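Putative dehydratase (Mesorhizobium loti, PDB 2POZ) is of unconfirmed function but belongs to the mandelate racemase/muconate lactonizing family of the enolase superfamily and is possibly a lyase such as a dehydratase. Local coordinates at residues A[329-334]-A[356-361]; A[255-260]-A[305-310]; A[288-293]-A[319-324]. All blocks are in the same frame, centred on the assembly; numbering follows the deposited sequence.

All three contacts lie in the C-terminal barrel-like domain, and their centres are 13 to 15 Å apart. Interaction 2 lies at the probable active site, where E257 and H307 stack. It meets interaction 1 through E332, whose OE1 lies 3.1 Å from V308 N, a probable hydrogen bond. Interaction 1 meets interaction 3 through H331 and E322: H331 ND1 is 2.5 Å from E322 OE1, again a probable hydrogen bond. Interactions 2 and 3 touch by packing, with P306 CG 3.4 Å from E322 OE2. Helix 312-324 follows segment 305-310 and precedes strand 331-333, so one segment of each contact lies in the continuous run 305-334.

Interaction 1. Residues A[329-334]-A[356-361]; sequences MIHEHY and GYFEMP
The F358 ring turns its edge toward the faces of two histidines, H331 and H333. The three rings form a buried aromatic cluster on a small mixed sheet of the enolase-superfamily (TIM-type) barrel, in which strand 331-333 is parallel to strand 123-128. The H333 pair is a T-shaped stack with planes at 88° and centroids 4.9 Å apart. F358 CZ stands 3.5 Å above the H333 ring plane, over its centre. At the edge of the F358 ring, in its plane, lies H333 ND1, 3.6 Å from F358 CZ. The H331 pair is an offset edge-to-face stack with planes at 71°. Its nearest atoms are H331 NE2 and F358 CE2, 3.4 Å apart.

Strands 331-333 and 357-359 are not direct neighbours. Strand 123-128 runs between them, and the CA atoms of H331 and F358 are 8.5 Å apart. The side chains therefore meet over the middle strand. Both histidines have CG anti to the backbone N (chi1 179° for H331), and their rings reach toward F358.

Helix 312-324 covers the cluster through L319 and E315, and I353 touches both H333 and F358. The CB of E332 turns away from F358; its carboxylate pairs with K157 and is hydrogen-bonded to N129. The imidazole of H331 is held at its other nitrogen: ND1 is hydrogen-bonded to E322 OE1.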
HETATM    1  N   MSE A 329     -25.889   7.001 -18.135  1.00 14.29           N
HETATM    2  CA  MSE A 329     -26.829   6.260 -17.313  1.00 14.07           C
HETATM    3  C   MSE A 329     -28.248   6.847 -17.348  1.00 14.93           C
HETATM    4  O   MSE A 329     -29.186   6.208 -17.817  1.00 14.19           O
HETATM    5  CB  MSE A 329     -26.357   6.219 -15.860  1.00 16.63           C
HETATM    6  CG  MSE A 329     -27.320   5.492 -14.931  1.00 16.71           C
HETATM    7 SE   MSE A 329     -26.861   5.699 -13.057  1.00 26.97          SE
HETATM    8  CE  MSE A 329     -28.507   5.016 -12.265  1.00 19.86           C
ATOM      9  N   ILE A 330     -28.395   8.068 -16.850  1.00 15.33           N
ATOM     10  CA  ILE A 330     -29.708   8.698 -16.778  1.00 14.41           C
ATOM     11  C   ILE A 330     -29.550  10.223 -16.668  1.00 13.32           C
ATOM     12  O   ILE A 330     -28.510  10.713 -16.232  1.00 12.50           O
ATOM     13  CB  ILE A 330     -30.464   8.129 -15.545  1.00 13.68           C
ATOM     14  CG1 ILE A 330     -31.939   8.526 -15.562  1.00 15.64           C
ATOM     15  CG2 ILE A 330     -29.789   8.602 -14.271  1.00 13.63           C
ATOM     16  CD1 ILE A 330     -32.758   7.785 -14.503  1.00 13.53           C
ATOM     17  N   HIS A 331     -30.586  10.957 -17.068  1.00 12.43           N
ATOM     18  CA  HIS A 331     -30.592  12.424 -17.048  1.00 12.92           C
ATOM     19  C   HIS A 331     -31.320  12.944 -15.789  1.00 14.06           C
ATOM     20  O   HIS A 331     -32.194  12.263 -15.255  1.00 13.68           O
ATOM     21  CB  HIS A 331     -31.311  12.919 -18.312  1.00 13.57           C
ATOM     22  CG  HIS A 331     -31.430  14.409 -18.421  1.00 13.04           C
ATOM     23  ND1 HIS A 331     -30.485  15.190 -19.052  1.00 13.08           N
ATOM     24  CD2 HIS A 331     -32.412  15.256 -18.026  1.00 13.81           C
ATOM     25  CE1 HIS A 331     -30.881  16.451 -19.045  1.00 15.75           C
ATOM     26  NE2 HIS A 331     -32.049  16.518 -18.429  1.00 13.64           N
ATOM     27  N   GLU A 332     -30.962  14.144 -15.329  1.00 12.09           N
ATOM     28  CA  GLU A 332     -31.598  14.748 -14.149  1.00 12.13           C
ATOM     29  C   GLU A 332     -32.449  15.972 -14.512  1.00 12.46           C
ATOM     30  O   GLU A 332     -31.991  16.863 -15.224  1.00 11.33           O
ATOM     31  CB  GLU A 332     -30.538  15.171 -13.123  1.00 14.52           C
ATOM     32  CG  GLU A 332     -31.119  15.922 -11.917  1.00 13.65           C
ATOM     33  CD  GLU A 332     -30.064  16.322 -10.898  1.00 15.52           C
ATOM     34  OE1 GLU A 332     -28.966  16.748 -11.323  1.00 16.77           O
ATOM     35  OE2 GLU A 332     -30.337  16.226  -9.679  1.00 11.38           O
ATOM     36  N   HIS A 333     -33.678  16.026 -14.003  1.00 12.26           N
ATOM     37  CA  HIS A 333     -34.567  17.151 -14.292  1.00 12.04           C
ATOM     38  C   HIS A 333     -35.325  17.630 -13.040  1.00 13.19           C
ATOM     39  O   HIS A 333     -35.654  16.827 -12.163  1.00 12.70           O
ATOM     40  CB  HIS A 333     -35.556  16.739 -15.388  1.00 13.13           C
ATOM     41  CG  HIS A 333     -36.394  17.867 -15.907  1.00 16.03           C
ATOM     42  ND1 HIS A 333     -35.850  19.033 -16.401  1.00 16.24           N
ATOM     43  CD2 HIS A 333     -37.737  17.998 -16.026  1.00 16.38           C
ATOM     44  CE1 HIS A 333     -36.821  19.833 -16.803  1.00 17.35           C
ATOM     45  NE2 HIS A 333     -37.975  19.230 -16.586  1.00 17.68           N
ATOM     46  N   TYR A 334     -35.567  18.939 -12.964  1.00 11.05           N
ATOM     47  CA  TYR A 334     -36.290  19.563 -11.848  1.00 12.41           C
ATOM     48  C   TYR A 334     -37.531  20.236 -12.448  1.00 13.75           C
ATOM     49  O   TYR A 334     -37.605  21.463 -12.522  1.00 12.40           O
ATOM     50  CB  TYR A 334     -35.439  20.652 -11.174  1.00 12.39           C
ATOM     51  CG  TYR A 334     -34.176  20.182 -10.482  1.00 14.28           C
ATOM     52  CD1 TYR A 334     -34.052  20.251  -9.093  1.00 14.25           C
ATOM     53  CD2 TYR A 334     -33.087  19.712 -11.216  1.00 17.45           C
ATOM     54  CE1 TYR A 334     -32.866  19.867  -8.451  1.00 16.38           C
ATOM     55  CE2 TYR A 334     -31.900  19.324 -10.587  1.00 16.61           C
ATOM     56  CZ  TYR A 334     -31.797  19.407  -9.206  1.00 18.80           C
ATOM     57  OH  TYR A 334     -30.615  19.048  -8.588  1.00 20.13           O
ATOM     58  N   GLY A 356     -41.078  11.783 -18.782  1.00 18.04           N
ATOM     59  CA  GLY A 356     -39.756  11.592 -18.200  1.00 17.55           C
ATOM     60  C   GLY A 356     -38.635  11.328 -19.187  1.00 16.99           C
ATOM     61  O   GLY A 356     -37.572  10.827 -18.811  1.00 18.00           O
ATOM     62  N   TYR A 357     -38.869  11.667 -20.448  1.00 16.36           N
ATOM     63  CA  TYR A 357     -37.879  11.470 -21.500  1.00 18.11           C
ATOM     64  C   TYR A 357     -37.633  12.764 -22.262  1.00 17.96           C
ATOM     65  O   TYR A 357     -38.560  13.526 -22.516  1.00 18.11           O
ATOM     66  CB  TYR A 357     -38.363  10.408 -22.489  1.00 18.55           C
ATOM     67  CG  TYR A 357     -38.185   8.983 -22.035  1.00 18.57           C
ATOM     68  CD1 TYR A 357     -37.055   8.256 -22.406  1.00 19.23           C
ATOM     69  CD2 TYR A 357     -39.150   8.351 -21.258  1.00 19.83           C
ATOM     70  CE1 TYR A 357     -36.892   6.933 -22.022  1.00 19.28           C
ATOM     71  CE2 TYR A 357     -38.995   7.018 -20.860  1.00 22.34           C
ATOM     72  CZ  TYR A 357     -37.860   6.320 -21.252  1.00 21.55           C
ATOM     73  OH  TYR A 357     -37.683   5.011 -20.872  1.00 23.72           O
ATOM     74  N   PHE A 358     -36.377  13.002 -22.622  1.00 17.49           N
ATOM     75  CA  PHE A 358     -35.996  14.185 -23.386  1.00 18.37           C
ATOM     76  C   PHE A 358     -35.493  13.748 -24.753  1.00 19.99           C
ATOM     77  O   PHE A 358     -34.638  12.858 -24.845  1.00 19.57           O
ATOM     78  CB  PHE A 358     -34.858  14.946 -22.701  1.00 21.09           C
ATOM     79  CG  PHE A 358     -35.313  15.929 -21.672  1.00 25.46           C
ATOM     80  CD1 PHE A 358     -36.081  17.036 -22.036  1.00 27.59           C
ATOM     81  CD2 PHE A 358     -34.957  15.766 -20.341  1.00 24.83           C
ATOM     82  CE1 PHE A 358     -36.485  17.972 -21.075  1.00 30.42           C
ATOM     83  CE2 PHE A 358     -35.352  16.692 -19.376  1.00 28.42           C
ATOM     84  CZ  PHE A 358     -36.116  17.798 -19.742  1.00 28.39           C
ATOM     85  N   GLU A 359     -36.011  14.365 -25.810  1.00 19.21           N
ATOM     86  CA  GLU A 359     -35.556  14.052 -27.162  1.00 21.27           C
ATOM     87  C   GLU A 359     -34.293  14.873 -27.414  1.00 20.23           C
ATOM     88  O   GLU A 359     -34.186  16.002 -26.943  1.00 18.36           O
ATOM     89  CB  GLU A 359     -36.626  14.431 -28.195  1.00 24.58           C
ATOM     90  CG  GLU A 359     -37.763  13.425 -28.340  1.00 29.62           C
ATOM     91  CD  GLU A 359     -37.311  12.125 -28.985  1.00 32.05           C
ATOM     92  OE1 GLU A 359     -36.749  12.175 -30.098  1.00 34.21           O
ATOM     93  OE2 GLU A 359     -37.522  11.050 -28.384  1.00 36.92           O
HETATM   94  N   MSE A 360     -33.334  14.316 -28.146  1.00 21.40           N
HETATM   95  CA  MSE A 360     -32.100  15.049 -28.434  1.00 23.46           C
HETATM   96  C   MSE A 360     -32.419  16.203 -29.383  1.00 22.09           C
HETATM   97  O   MSE A 360     -33.127  16.023 -30.370  1.00 19.31           O
HETATM   98  CB  MSE A 360     -31.064  14.126 -29.091  1.00 28.92           C
HETATM   99  CG  MSE A 360     -30.754  12.860 -28.303  1.00 37.95           C
HETATM  100 SE   MSE A 360     -30.135  13.220 -26.504  1.00 51.52          SE
HETATM  101  CE  MSE A 360     -31.836  13.259 -25.599  1.00 42.19           C
ATOM    102  N   PRO A 361     -31.909  17.409 -29.093  1.00 21.36           N
ATOM    103  CA  PRO A 361     -32.198  18.528 -29.990  1.00 21.06           C
ATOM    104  C   PRO A 361     -31.445  18.335 -31.304  1.00 21.90           C
ATOM    105  O   PRO A 361     -30.403  17.681 -31.327  1.00 19.73           O
ATOM    106  CB  PRO A 361     -31.706  19.730 -29.195  1.00 20.91           C
ATOM    107  CG  PRO A 361     -30.526  19.179 -28.485  1.00 21.49           C
ATOM    108  CD  PRO A 361     -31.024  17.831 -27.995  1.00 21.39           C
TER

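Interaction 2. Residues A[255-260]-A[305-310]; sequences VGERVY and APHVCG
E257 stacks on the H307 ring where two loops meet at the C-terminal ends of barrel strands. Segment 255-260 follows strand 253-255, and segment 305-310 follows strand 303-304. In enolase-superfamily barrels such loops carry the active-site residues.

From CB, the glutamate chain runs out nearly straight. CG is anti to the backbone N (chi1 -180°) and chi2 is also extended, which carries the carboxylate across the imidazole. CG makes a CH-pi contact, 3.8 Å from the ring centroid and close to the ring normal. CD comes next, 3.4 Å above the ring plane but offset toward the rim. The carboxylate and ring planes are only 24° apart, a stacked arrangement. OE1 is the more distant oxygen, 3.7 Å from H307 NE2. It also lies close to OE2 of E231. Two carboxylates this near each other are consistent with the metal site of relatives such as mandelate racemase, where acids at the strand ends hold a divalent ion.

E257 OE2 lies 3.1 Å from both NE2 and CE1 of H307. The angle at NE2 is poor, so this is a stacking approach and not a hydrogen bond. The hydrogen bond of OE2 goes instead to Y41 OH, from the N-terminal part of the chain.

H307 ND1 is hydrogen-bonded to D280 OD2, as in the His-Asp dyad of mandelate racemase. Next to E257, R258 pairs with E232 and meets F80 of the second subunit in a cation-pi contact. A type I turn from G256 to V259 carries both residues, and its V259 N to G256 O hydrogen bond is 3.2 Å long.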
ATOM      1  N   VAL A 255     -21.008  10.294  -6.941  1.00 11.13           N
ATOM      2  CA  VAL A 255     -20.473  11.594  -6.523  1.00 11.67           C
ATOM      3  C   VAL A 255     -20.108  12.354  -7.788  1.00 11.61           C
ATOM      4  O   VAL A 255     -20.160  11.796  -8.882  1.00 11.67           O
ATOM      5  CB  VAL A 255     -19.176  11.474  -5.652  1.00 10.64           C
ATOM      6  CG1 VAL A 255     -19.455  10.682  -4.388  1.00 10.14           C
ATOM      7  CG2 VAL A 255     -18.050  10.817  -6.457  1.00  9.84           C
ATOM      8  N   GLY A 256     -19.744  13.625  -7.648  1.00 12.93           N
ATOM      9  CA  GLY A 256     -19.350  14.383  -8.821  1.00 11.36           C
ATOM     10  C   GLY A 256     -19.881  15.794  -8.940  1.00 12.86           C
ATOM     11  O   GLY A 256     -19.286  16.617  -9.640  1.00 11.41           O
ATOM     12  N   GLU A 257     -20.995  16.085  -8.270  1.00 14.14           N
ATOM     13  CA  GLU A 257     -21.579  17.419  -8.344  1.00 13.89           C
ATOM     14  C   GLU A 257     -20.585  18.467  -7.864  1.00 12.22           C
ATOM     15  O   GLU A 257     -20.612  19.608  -8.314  1.00 13.08           O
ATOM     16  CB  GLU A 257     -22.863  17.504  -7.502  1.00 16.02           C
ATOM     17  CG  GLU A 257     -23.539  18.881  -7.543  1.00 19.08           C
ATOM     18  CD  GLU A 257     -24.910  18.905  -6.855  1.00 24.56           C
ATOM     19  OE1 GLU A 257     -25.369  17.843  -6.373  1.00 22.80           O
ATOM     20  OE2 GLU A 257     -25.531  19.991  -6.803  1.00 24.52           O
ATOM     21  N   ARG A 258     -19.709  18.083  -6.945  1.00  9.80           N
ATOM     22  CA  ARG A 258     -18.735  19.029  -6.434  1.00  9.62           C
ATOM     23  C   ARG A 258     -17.284  18.606  -6.664  1.00  8.64           C
ATOM     24  O   ARG A 258     -16.413  18.833  -5.822  1.00  8.01           O
ATOM     25  CB  ARG A 258     -19.022  19.317  -4.947  1.00 10.44           C
ATOM     26  CG  ARG A 258     -20.172  20.331  -4.771  1.00  8.14           C
ATOM     27  CD  ARG A 258     -20.542  20.615  -3.320  1.00 11.23           C
ATOM     28  NE  ARG A 258     -21.340  19.537  -2.748  1.00 13.45           N
ATOM     29  CZ  ARG A 258     -22.096  19.645  -1.660  1.00 14.23           C
ATOM     30  NH1 ARG A 258     -22.176  20.796  -1.002  1.00 12.38           N
ATOM     31  NH2 ARG A 258     -22.778  18.593  -1.230  1.00 12.65           N
ATOM     32  N   VAL A 259     -17.046  17.979  -7.817  1.00  8.19           N
ATOM     33  CA  VAL A 259     -15.707  17.555  -8.228  1.00  8.55           C
ATOM     34  C   VAL A 259     -15.477  18.239  -9.579  1.00  9.65           C
ATOM     35  O   VAL A 259     -16.380  18.280 -10.421  1.00  9.09           O
ATOM     36  CB  VAL A 259     -15.602  16.024  -8.361  1.00 10.02           C
ATOM     37  CG1 VAL A 259     -14.190  15.632  -8.845  1.00  9.28           C
ATOM     38  CG2 VAL A 259     -15.881  15.378  -6.994  1.00  8.88           C
ATOM     39  N   TYR A 260     -14.274  18.759  -9.803  1.00  9.21           N
ATOM     40  CA  TYR A 260     -14.024  19.517 -11.021  1.00 10.54           C
ATOM     41  C   TYR A 260     -12.830  19.113 -11.885  1.00 10.73           C
ATOM     42  O   TYR A 260     -11.738  18.897 -11.381  1.00 10.41           O
ATOM     43  CB  TYR A 260     -13.916  21.002 -10.643  1.00 11.15           C
ATOM     44  CG  TYR A 260     -14.922  21.398  -9.571  1.00 11.64           C
ATOM     45  CD1 TYR A 260     -14.554  21.470  -8.223  1.00 11.20           C
ATOM     46  CD2 TYR A 260     -16.262  21.625  -9.900  1.00  9.52           C
ATOM     47  CE1 TYR A 260     -15.499  21.757  -7.228  1.00  9.27           C
ATOM     48  CE2 TYR A 260     -17.213  21.907  -8.918  1.00  9.64           C
ATOM     49  CZ  TYR A 260     -16.827  21.972  -7.587  1.00  8.86           C
ATOM     50  OH  TYR A 260     -17.765  22.255  -6.625  1.00 11.33           O
ATOM     51  N   ALA A 305     -24.240   9.959 -14.689  1.00 10.53           N
ATOM     52  CA  ALA A 305     -25.546  10.584 -14.477  1.00 10.26           C
ATOM     53  C   ALA A 305     -25.233  12.073 -14.287  1.00  9.79           C
ATOM     54  O   ALA A 305     -25.135  12.559 -13.156  1.00  7.77           O
ATOM     55  CB  ALA A 305     -26.202  10.022 -13.239  1.00  7.40           C
ATOM     56  N   PRO A 306     -25.085  12.816 -15.400  1.00 11.61           N
ATOM     57  CA  PRO A 306     -24.768  14.246 -15.360  1.00 11.42           C
ATOM     58  C   PRO A 306     -25.685  15.050 -14.463  1.00 12.54           C
ATOM     59  O   PRO A 306     -26.902  14.902 -14.506  1.00 10.68           O
ATOM     60  CB  PRO A 306     -24.886  14.677 -16.819  1.00 12.05           C
ATOM     61  CG  PRO A 306     -24.616  13.406 -17.582  1.00 13.71           C
ATOM     62  CD  PRO A 306     -25.394  12.398 -16.777  1.00 12.14           C
ATOM     63  N   HIS A 307     -25.089  15.895 -13.632  1.00 12.10           N
ATOM     64  CA  HIS A 307     -25.889  16.736 -12.767  1.00 14.09           C
ATOM     65  C   HIS A 307     -26.217  18.000 -13.545  1.00 15.13           C
ATOM     66  O   HIS A 307     -25.353  18.577 -14.218  1.00 15.19           O
ATOM     67  CB  HIS A 307     -25.124  17.103 -11.496  1.00 14.24           C
ATOM     68  CG  HIS A 307     -25.838  18.103 -10.646  1.00 17.41           C
ATOM     69  ND1 HIS A 307     -25.500  19.439 -10.625  1.00 18.58           N
ATOM     70  CD2 HIS A 307     -26.909  17.973  -9.827  1.00 15.96           C
ATOM     71  CE1 HIS A 307     -26.330  20.088  -9.830  1.00 15.87           C
ATOM     72  NE2 HIS A 307     -27.195  19.223  -9.334  1.00 17.41           N
ATOM     73  N   VAL A 308     -27.469  18.425 -13.466  1.00 15.02           N
ATOM     74  CA  VAL A 308     -27.888  19.634 -14.157  1.00 16.80           C
ATOM     75  C   VAL A 308     -29.008  20.327 -13.401  1.00 15.93           C
ATOM     76  O   VAL A 308     -30.047  19.727 -13.124  1.00 16.30           O
ATOM     77  CB  VAL A 308     -28.381  19.333 -15.589  1.00 19.34           C
ATOM     78  CG1 VAL A 308     -27.236  18.830 -16.431  1.00 24.40           C
ATOM     79  CG2 VAL A 308     -29.466  18.292 -15.556  1.00 20.88           C
ATOM     80  N   CYS A 309     -28.777  21.587 -13.056  1.00 13.79           N
ATOM     81  CA  CYS A 309     -29.775  22.390 -12.362  1.00 16.38           C
ATOM     82  C   CYS A 309     -29.528  23.871 -12.630  1.00 15.93           C
ATOM     83  O   CYS A 309     -28.746  24.520 -11.937  1.00 18.35           O
ATOM     84  CB  CYS A 309     -29.751  22.135 -10.856  1.00 16.86           C
ATOM     85  SG  CYS A 309     -31.050  23.046  -9.975  1.00 21.18           S
ATOM     86  N   GLY A 310     -30.202  24.390 -13.649  1.00 13.92           N
ATOM     87  CA  GLY A 310     -30.066  25.788 -14.015  1.00 15.19           C
ATOM     88  C   GLY A 310     -31.221  26.156 -14.922  1.00 14.10           C
ATOM     89  O   GLY A 310     -32.351  25.747 -14.682  1.00 15.36           O
TER

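Interaction 3. Residues A[288-293]-A[319-324]; sequences METKKI and LQLEAN
K291 and N324 make the one hydrogen bond across this buried helix-helix contact. K291 NZ donates a hydrogen bond to N324 OD1 at 2.6 Å, which is short. The amine approaches in the carbonyl plane, with a C=O...N angle of 150°. The lysine chain is extended as far as CE and then bends at chi4 (54°), which brings NZ round to the amide. K291 CE is 3.5 Å from N324 OD1, and the lysine and asparagine side chains are roughly perpendicular. The amine has a second partner, since NZ also forms a salt bridge with E69 of the third subunit. On the other end of the amide, N324 ND2 is hydrogen-bonded to G118 O. Both sides of the amide are thus used, which would fix its rotation. The polar pair lies at a subunit interface and not in the barrel core.

The apolar contacts lie one turn back along helix 312-324. L321 reaches across to helix 287-298 with both methyl groups. CD2 meets T290 CG2 at 3.6 Å, and the two side chains cross at about a right angle. CD1 rests against the backbone of the facing helix, 3.7 Å from K291 N. It also lies 4.0 Å from K291 CB. T290 turns its methyl to the leucine, while its OG1 is hydrogen-bonded to G286 O in the preceding turn.

The helix axes approach to 10.4 Å and run in broadly the same direction, crossing at -32°. Strand 303-304 lies between the two helices in the chain, and its sheet is parallel. Successive helices packed side by side outside parallel strands are characteristic of the outer layer of a TIM-type beta/alpha barrel, here in its enolase-superfamily form.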
HETATM    1  N   MSE A 288     -16.449  19.574 -23.595  1.00 12.39           N
HETATM    2  CA  MSE A 288     -15.376  18.666 -23.983  1.00 13.23           C
HETATM    3  C   MSE A 288     -14.665  18.120 -22.745  1.00 12.37           C
HETATM    4  O   MSE A 288     -14.356  16.934 -22.684  1.00 14.17           O
HETATM    5  CB  MSE A 288     -14.381  19.373 -24.908  1.00 14.48           C
HETATM    6  CG  MSE A 288     -13.172  18.519 -25.306  1.00 18.34           C
HETATM    7 SE   MSE A 288     -13.630  16.806 -26.099  1.00 30.71          SE
HETATM    8  CE  MSE A 288     -13.696  17.348 -27.977  1.00 24.25           C
ATOM      9  N   GLU A 289     -14.416  18.974 -21.755  1.00 10.36           N
ATOM     10  CA  GLU A 289     -13.762  18.519 -20.533  1.00 11.43           C
ATOM     11  C   GLU A 289     -14.616  17.410 -19.892  1.00 11.01           C
ATOM     12  O   GLU A 289     -14.092  16.402 -19.423  1.00 12.34           O
ATOM     13  CB  GLU A 289     -13.587  19.690 -19.561  1.00 12.59           C
ATOM     14  CG  GLU A 289     -12.885  19.349 -18.243  1.00 13.35           C
ATOM     15  CD  GLU A 289     -11.440  18.879 -18.432  1.00 16.58           C
ATOM     16  OE1 GLU A 289     -10.823  19.208 -19.472  1.00 15.78           O
ATOM     17  OE2 GLU A 289     -10.918  18.195 -17.526  1.00 15.82           O
ATOM     18  N   THR A 290     -15.933  17.584 -19.889  1.00  8.86           N
ATOM     19  CA  THR A 290     -16.795  16.569 -19.303  1.00 10.59           C
ATOM     20  C   THR A 290     -16.803  15.308 -20.163  1.00 11.26           C
ATOM     21  O   THR A 290     -16.863  14.198 -19.639  1.00 11.44           O
ATOM     22  CB  THR A 290     -18.224  17.099 -19.100  1.00 10.12           C
ATOM     23  OG1 THR A 290     -18.180  18.224 -18.210  1.00 11.49           O
ATOM     24  CG2 THR A 290     -19.114  16.020 -18.470  1.00 10.00           C
ATOM     25  N   LYS A 291     -16.734  15.472 -21.483  1.00 11.64           N
ATOM     26  CA  LYS A 291     -16.680  14.307 -22.356  1.00 12.00           C
ATOM     27  C   LYS A 291     -15.393  13.528 -22.012  1.00 11.24           C
ATOM     28  O   LYS A 291     -15.404  12.293 -21.947  1.00 12.27           O
ATOM     29  CB  LYS A 291     -16.658  14.723 -23.831  1.00 11.96           C
ATOM     30  CG  LYS A 291     -16.458  13.552 -24.794  1.00 12.09           C
ATOM     31  CD  LYS A 291     -16.510  13.992 -26.259  1.00 15.06           C
ATOM     32  CE  LYS A 291     -16.158  12.832 -27.190  1.00 18.50           C
ATOM     33  NZ  LYS A 291     -16.998  11.615 -26.948  1.00 20.08           N
ATOM     34  N   LYS A 292     -14.300  14.255 -21.780  1.00  9.63           N
ATOM     35  CA  LYS A 292     -13.020  13.630 -21.420  1.00 11.10           C
ATOM     36  C   LYS A 292     -13.146  12.918 -20.076  1.00 12.05           C
ATOM     37  O   LYS A 292     -12.648  11.799 -19.903  1.00 10.93           O
ATOM     38  CB  LYS A 292     -11.913  14.681 -21.338  1.00 11.80           C
ATOM     39  CG  LYS A 292     -11.560  15.297 -22.691  1.00 13.27           C
ATOM     40  CD  LYS A 292     -10.636  16.487 -22.543  1.00 10.88           C
ATOM     41  CE  LYS A 292     -10.161  16.969 -23.904  1.00 12.24           C
ATOM     42  NZ  LYS A 292      -9.353  18.205 -23.769  1.00  9.71           N
ATOM     43  N   ILE A 293     -13.804  13.574 -19.122  1.00 10.63           N
ATOM     44  CA  ILE A 293     -14.014  12.982 -17.811  1.00 10.14           C
ATOM     45  C   ILE A 293     -14.810  11.675 -17.956  1.00 10.88           C
ATOM     46  O   ILE A 293     -14.476  10.673 -17.340  1.00  9.52           O
ATOM     47  CB  ILE A 293     -14.772  13.960 -16.881  1.00  9.89           C
ATOM     48  CG1 ILE A 293     -13.853  15.123 -16.505  1.00  7.93           C
ATOM     49  CG2 ILE A 293     -15.280  13.234 -15.624  1.00  7.32           C
ATOM     50  CD1 ILE A 293     -14.535  16.221 -15.730  1.00  5.65           C
ATOM     51  N   LEU A 319     -27.709  17.880 -22.944  1.00 12.72           N
ATOM     52  CA  LEU A 319     -28.205  16.859 -23.872  1.00 13.88           C
ATOM     53  C   LEU A 319     -27.180  16.607 -24.978  1.00 14.10           C
ATOM     54  O   LEU A 319     -27.092  15.504 -25.512  1.00 13.71           O
ATOM     55  CB  LEU A 319     -29.543  17.278 -24.496  1.00 12.90           C
ATOM     56  CG  LEU A 319     -30.736  17.425 -23.550  1.00 13.28           C
ATOM     57  CD1 LEU A 319     -31.983  17.765 -24.361  1.00 16.23           C
ATOM     58  CD2 LEU A 319     -30.942  16.140 -22.760  1.00 14.58           C
ATOM     59  N   GLN A 320     -26.404  17.631 -25.320  1.00 13.49           N
ATOM     60  CA  GLN A 320     -25.373  17.475 -26.348  1.00 16.21           C
ATOM     61  C   GLN A 320     -24.408  16.372 -25.920  1.00 16.69           C
ATOM     62  O   GLN A 320     -23.979  15.554 -26.730  1.00 18.46           O
ATOM     63  CB  GLN A 320     -24.591  18.776 -26.535  1.00 14.81           C
ATOM     64  CG  GLN A 320     -25.364  19.894 -27.231  1.00 16.53           C
ATOM     65  CD  GLN A 320     -25.805  19.513 -28.633  1.00 15.76           C
ATOM     66  OE1 GLN A 320     -25.029  18.948 -29.401  1.00 18.11           O
ATOM     67  NE2 GLN A 320     -27.047  19.841 -28.980  1.00 16.42           N
ATOM     68  N   LEU A 321     -24.078  16.353 -24.633  1.00 16.78           N
ATOM     69  CA  LEU A 321     -23.159  15.364 -24.090  1.00 16.56           C
ATOM     70  C   LEU A 321     -23.810  13.985 -23.985  1.00 16.57           C
ATOM     71  O   LEU A 321     -23.245  12.984 -24.428  1.00 14.82           O
ATOM     72  CB  LEU A 321     -22.681  15.814 -22.704  1.00 18.83           C
ATOM     73  CG  LEU A 321     -21.747  14.896 -21.908  1.00 22.00           C
ATOM     74  CD1 LEU A 321     -20.302  15.205 -22.248  1.00 19.41           C
ATOM     75  CD2 LEU A 321     -21.985  15.105 -20.416  1.00 20.52           C
ATOM     76  N   GLU A 322     -25.006  13.942 -23.405  1.00 13.46           N
ATOM     77  CA  GLU A 322     -25.712  12.684 -23.206  1.00 14.65           C
ATOM     78  C   GLU A 322     -26.094  11.991 -24.505  1.00 14.76           C
ATOM     79  O   GLU A 322     -26.406  10.798 -24.518  1.00 14.84           O
ATOM     80  CB  GLU A 322     -26.947  12.924 -22.336  1.00 14.14           C
ATOM     81  CG  GLU A 322     -26.607  13.658 -21.048  1.00 16.34           C
ATOM     82  CD  GLU A 322     -27.814  13.907 -20.164  1.00 18.60           C
ATOM     83  OE1 GLU A 322     -28.890  14.252 -20.703  1.00 17.79           O
ATOM     84  OE2 GLU A 322     -27.677  13.773 -18.929  1.00 16.72           O
ATOM     85  N   ALA A 323     -26.075  12.733 -25.601  1.00 13.29           N
ATOM     86  CA  ALA A 323     -26.405  12.139 -26.892  1.00 16.01           C
ATOM     87  C   ALA A 323     -25.181  11.391 -27.419  1.00 16.17           C
ATOM     88  O   ALA A 323     -25.308  10.449 -28.205  1.00 16.97           O
ATOM     89  CB  ALA A 323     -26.799  13.228 -27.885  1.00 14.39           C
ATOM     90  N   ASN A 324     -24.007  11.788 -26.933  1.00 16.34           N
ATOM     91  CA  ASN A 324     -22.739  11.243 -27.413  1.00 17.25           C
ATOM     92  C   ASN A 324     -21.943  10.238 -26.569  1.00 19.19           C
ATOM     93  O   ASN A 324     -21.316   9.334 -27.126  1.00 20.85           O
ATOM     94  CB  ASN A 324     -21.852  12.440 -27.796  1.00 16.77           C
ATOM     95  CG  ASN A 324     -20.460  12.038 -28.248  1.00 16.20           C
ATOM     96  OD1 ASN A 324     -19.536  11.953 -27.444  1.00 16.95           O
ATOM     97  ND2 ASN A 324     -20.305  11.797 -29.541  1.00 11.79           N
TER